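Local coordinates for protein AtFKBP42 (Arabidopsis thaliana, PDB 2F4E) that probably catalyses cis-trans isomerization of peptidyl-proline bonds, as an FKBP-type immunophilin that modulates uptake of MRP-type ABC transporter substrates into the vacuole and regulates cell elongation, at residues L72-W77 with L149-E154. Residues are numbered along the deposited sequence; the frame is centred on the assembly and turned at random.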
loop_
_atom_site.group_PDB
_atom_site.type_symbol
_atom_site.label_atom_id
_atom_site.label_comp_id
_atom_site.label_asym_id
_atom_site.label_seq_id
_atom_site.Cartn_x
_atom_site.Cartn_y
_atom_site.Cartn_z
ATOM N N LEU A 72 -1.032 -6.094 7.809
ATOM C CA LEU A 72 -1.453 -6.240 6.427
ATOM C C LEU A 72 -0.560 -7.086 5.523
ATOM O O LEU A 72 0.620 -7.316 5.803
ATOM C CB LEU A 72 -1.610 -4.845 5.811
ATOM C CG LEU A 72 -0.295 -4.076 5.634
ATOM C CD1 LEU A 72 0.071 -4.024 4.179
ATOM C CD2 LEU A 72 -0.438 -2.681 6.180
ATOM N N HIS A 73 -1.166 -7.550 4.437
ATOM C CA HIS A 73 -0.488 -8.326 3.411
ATOM C C HIS A 73 -0.434 -7.410 2.191
ATOM O O HIS A 73 -1.299 -6.555 2.024
ATOM C CB HIS A 73 -1.294 -9.568 3.041
ATOM C CG HIS A 73 -0.959 -10.779 3.840
ATOM N ND1 HIS A 73 0.343 -11.225 4.012
ATOM C CD2 HIS A 73 -1.739 -11.685 4.468
ATOM C CE1 HIS A 73 0.337 -12.340 4.704
ATOM N NE2 HIS A 73 -0.920 -12.647 4.997
ATOM N N TYR A 74 0.569 -7.581 1.339
ATOM C CA TYR A 74 0.647 -6.755 0.143
ATOM C C TYR A 74 1.692 -7.194 -0.872
ATOM O O TYR A 74 2.654 -7.887 -0.544
ATOM C CB TYR A 74 0.902 -5.291 0.520
ATOM C CG TYR A 74 2.348 -4.935 0.797
ATOM C CD1 TYR A 74 3.210 -4.559 -0.237
ATOM C CD2 TYR A 74 2.858 -4.973 2.093
ATOM C CE1 TYR A 74 4.539 -4.228 0.027
ATOM C CE2 TYR A 74 4.173 -4.648 2.362
ATOM C CZ TYR A 74 5.017 -4.276 1.334
ATOM O OH TYR A 74 6.330 -3.960 1.611
ATOM N N ARG A 75 1.467 -6.797 -2.118
ATOM C CA ARG A 75 2.398 -7.073 -3.204
ATOM C C ARG A 75 2.752 -5.713 -3.768
ATOM O O ARG A 75 1.934 -4.792 -3.732
ATOM C CB ARG A 75 1.760 -7.922 -4.300
ATOM C CG ARG A 75 1.387 -9.320 -3.873
ATOM C CD ARG A 75 0.949 -10.147 -5.071
ATOM N NE ARG A 75 0.565 -11.497 -4.678
ATOM C CZ ARG A 75 -0.646 -11.858 -4.266
ATOM N NH1 ARG A 75 -1.630 -10.970 -4.197
ATOM N NH2 ARG A 75 -0.856 -13.111 -3.888
ATOM N N ALA A 76 3.968 -5.574 -4.272
ATOM C CA ALA A 76 4.382 -4.304 -4.828
ATOM C C ALA A 76 5.001 -4.512 -6.197
ATOM O O ALA A 76 5.793 -5.435 -6.403
ATOM C CB ALA A 76 5.360 -3.621 -3.897
ATOM N N TRP A 77 4.635 -3.646 -7.129
ATOM C CA TRP A 77 5.120 -3.727 -8.499
ATOM C C TRP A 77 5.560 -2.340 -8.953
ATOM O O TRP A 77 4.896 -1.341 -8.647
ATOM C CB TRP A 77 3.990 -4.162 -9.439
ATOM C CG TRP A 77 3.541 -5.576 -9.369
ATOM C CD1 TRP A 77 4.108 -6.645 -10.000
ATOM C CD2 TRP A 77 2.397 -6.078 -8.674
ATOM N NE1 TRP A 77 3.389 -7.780 -9.744
ATOM C CE2 TRP A 77 2.334 -7.463 -8.930
ATOM C CE3 TRP A 77 1.418 -5.493 -7.856
ATOM C CZ2 TRP A 77 1.334 -8.272 -8.403
ATOM C CZ3 TRP A 77 0.426 -6.299 -7.336
ATOM C CH2 TRP A 77 0.392 -7.675 -7.610
ATOM N N LEU A 149 4.898 3.308 -8.226
ATOM C CA LEU A 149 4.588 1.964 -7.791
ATOM C C LEU A 149 3.110 1.636 -7.730
ATOM O O LEU A 149 2.242 2.520 -7.735
ATOM C CB LEU A 149 5.185 1.737 -6.408
ATOM C CG LEU A 149 6.666 2.043 -6.193
ATOM C CD1 LEU A 149 7.019 1.679 -4.766
ATOM C CD2 LEU A 149 7.517 1.248 -7.168
ATOM N N LEU A 150 2.845 0.337 -7.663
ATOM C CA LEU A 150 1.499 -0.182 -7.546
ATOM C C LEU A 150 1.516 -1.123 -6.353
ATOM O O LEU A 150 2.470 -1.883 -6.159
ATOM C CB LEU A 150 1.089 -0.976 -8.786
ATOM C CG LEU A 150 -0.293 -1.631 -8.646
ATOM C CD1 LEU A 150 -1.344 -0.560 -8.689
ATOM C CD2 LEU A 150 -0.546 -2.630 -9.748
ATOM N N TYR A 151 0.469 -1.060 -5.549
ATOM C CA TYR A 151 0.355 -1.933 -4.395
ATOM C C TYR A 151 -1.000 -2.609 -4.395
ATOM O O TYR A 151 -2.008 -2.023 -4.768
ATOM C CB TYR A 151 0.483 -1.161 -3.086
ATOM C CG TYR A 151 1.821 -0.535 -2.799
ATOM C CD1 TYR A 151 2.894 -1.293 -2.342
ATOM C CD2 TYR A 151 1.988 0.842 -2.910
ATOM C CE1 TYR A 151 4.096 -0.679 -1.986
ATOM C CE2 TYR A 151 3.171 1.457 -2.562
ATOM C CZ TYR A 151 4.215 0.702 -2.106
ATOM O OH TYR A 151 5.364 1.356 -1.768
ATOM N N GLU A 152 -1.003 -3.865 -3.989
ATOM C CA GLU A 152 -2.226 -4.624 -3.870
ATOM C C GLU A 152 -2.165 -4.931 -2.390
ATOM O O GLU A 152 -1.427 -5.822 -1.960
ATOM C CB GLU A 152 -2.168 -5.912 -4.687
ATOM C CG GLU A 152 -3.473 -6.691 -4.650
ATOM C CD GLU A 152 -3.348 -8.134 -5.136
ATOM O OE1 GLU A 152 -2.284 -8.537 -5.638
ATOM O OE2 GLU A 152 -4.345 -8.877 -5.017
ATOM N N VAL A 153 -2.911 -4.168 -1.605
ATOM C CA VAL A 153 -2.889 -4.362 -0.166
ATOM C C VAL A 153 -4.188 -4.818 0.496
ATOM O O VAL A 153 -5.279 -4.372 0.151
ATOM C CB VAL A 153 -2.398 -3.079 0.547
ATOM C CG1 VAL A 153 -3.211 -1.885 0.080
ATOM C CG2 VAL A 153 -2.521 -3.237 2.050
ATOM N N GLU A 154 -4.051 -5.725 1.452
ATOM C CA GLU A 154 -5.192 -6.213 2.198
ATOM C C GLU A 154 -4.892 -6.051 3.681
ATOM O O GLU A 154 -3.940 -6.639 4.205
ATOM C CB GLU A 154 -5.495 -7.681 1.882
ATOM C CG GLU A 154 -6.644 -8.200 2.723
ATOM C CD GLU A 154 -7.093 -9.592 2.346
ATOM O OE1 GLU A 154 -6.670 -10.096 1.287
ATOM O OE2 GLU A 154 -7.873 -10.177 3.128
#
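His73, Arg75 and Trp77 pair through their backbones with Glu154, Glu152 and Leu150 in antiparallel register, two N-H...O bonds to each pair, the strand axes at 164°. Between them lie the non-hydrogen-bonded pairs Tyr74-Val153 and Ala76-Tyr151. On the face that bears Arg75, the arginine and Glu152 run side by side. Arg75 NH1 donates to Glu152 OE1 at 2.9 Å in a salt bridge. The bond is bent, 140° at the hydrogen, and reaches the oxygen from above the carboxylate plane. CG of Glu152 stands anti to the backbone N (chi1 -177°) and the chain is extended beyond it, which carries the carboxylate out to the guanidinium. Glu152 OE1 also lies at the edge of the Trp77 ring, 3.4 Å from Trp77 CH2, with carboxylate and ring planes nearly parallel. Trp77 CZ3 rests 3.7 Å from Glu152 CB, and Trp77 CE3 lies beside Leu150 CD2. Arg75 NE has a second acid, Asp87. A leucine in place of Arg75 would probably leave both Glu152 OE1 and Asp87 without their charged mate. These strands belong to the curled antiparallel sheet of the FKBP fold. Strand 69-78 also pairs with strands 84-87 and 95-98, and strand 149-158 with strand 121-126. The other face is mostly apolar. Tyr74 and Tyr151 point the same way, their rings steeply inclined to each other, and Tyr74 CD1 comes within 3.9 Å of Tyr151 CD1. Ala76 CB sits 3.7 Å from Tyr151 CE1. Tyr74 CB packs against Val153 CB. Val153 CG2 is anti to its own N and touches Leu72 CD1 at 3.4 Å. The Tyr74 hydroxyl bonds to Glu86, and Leu72 also meets Ile95 and Leu97 of strand 95-98.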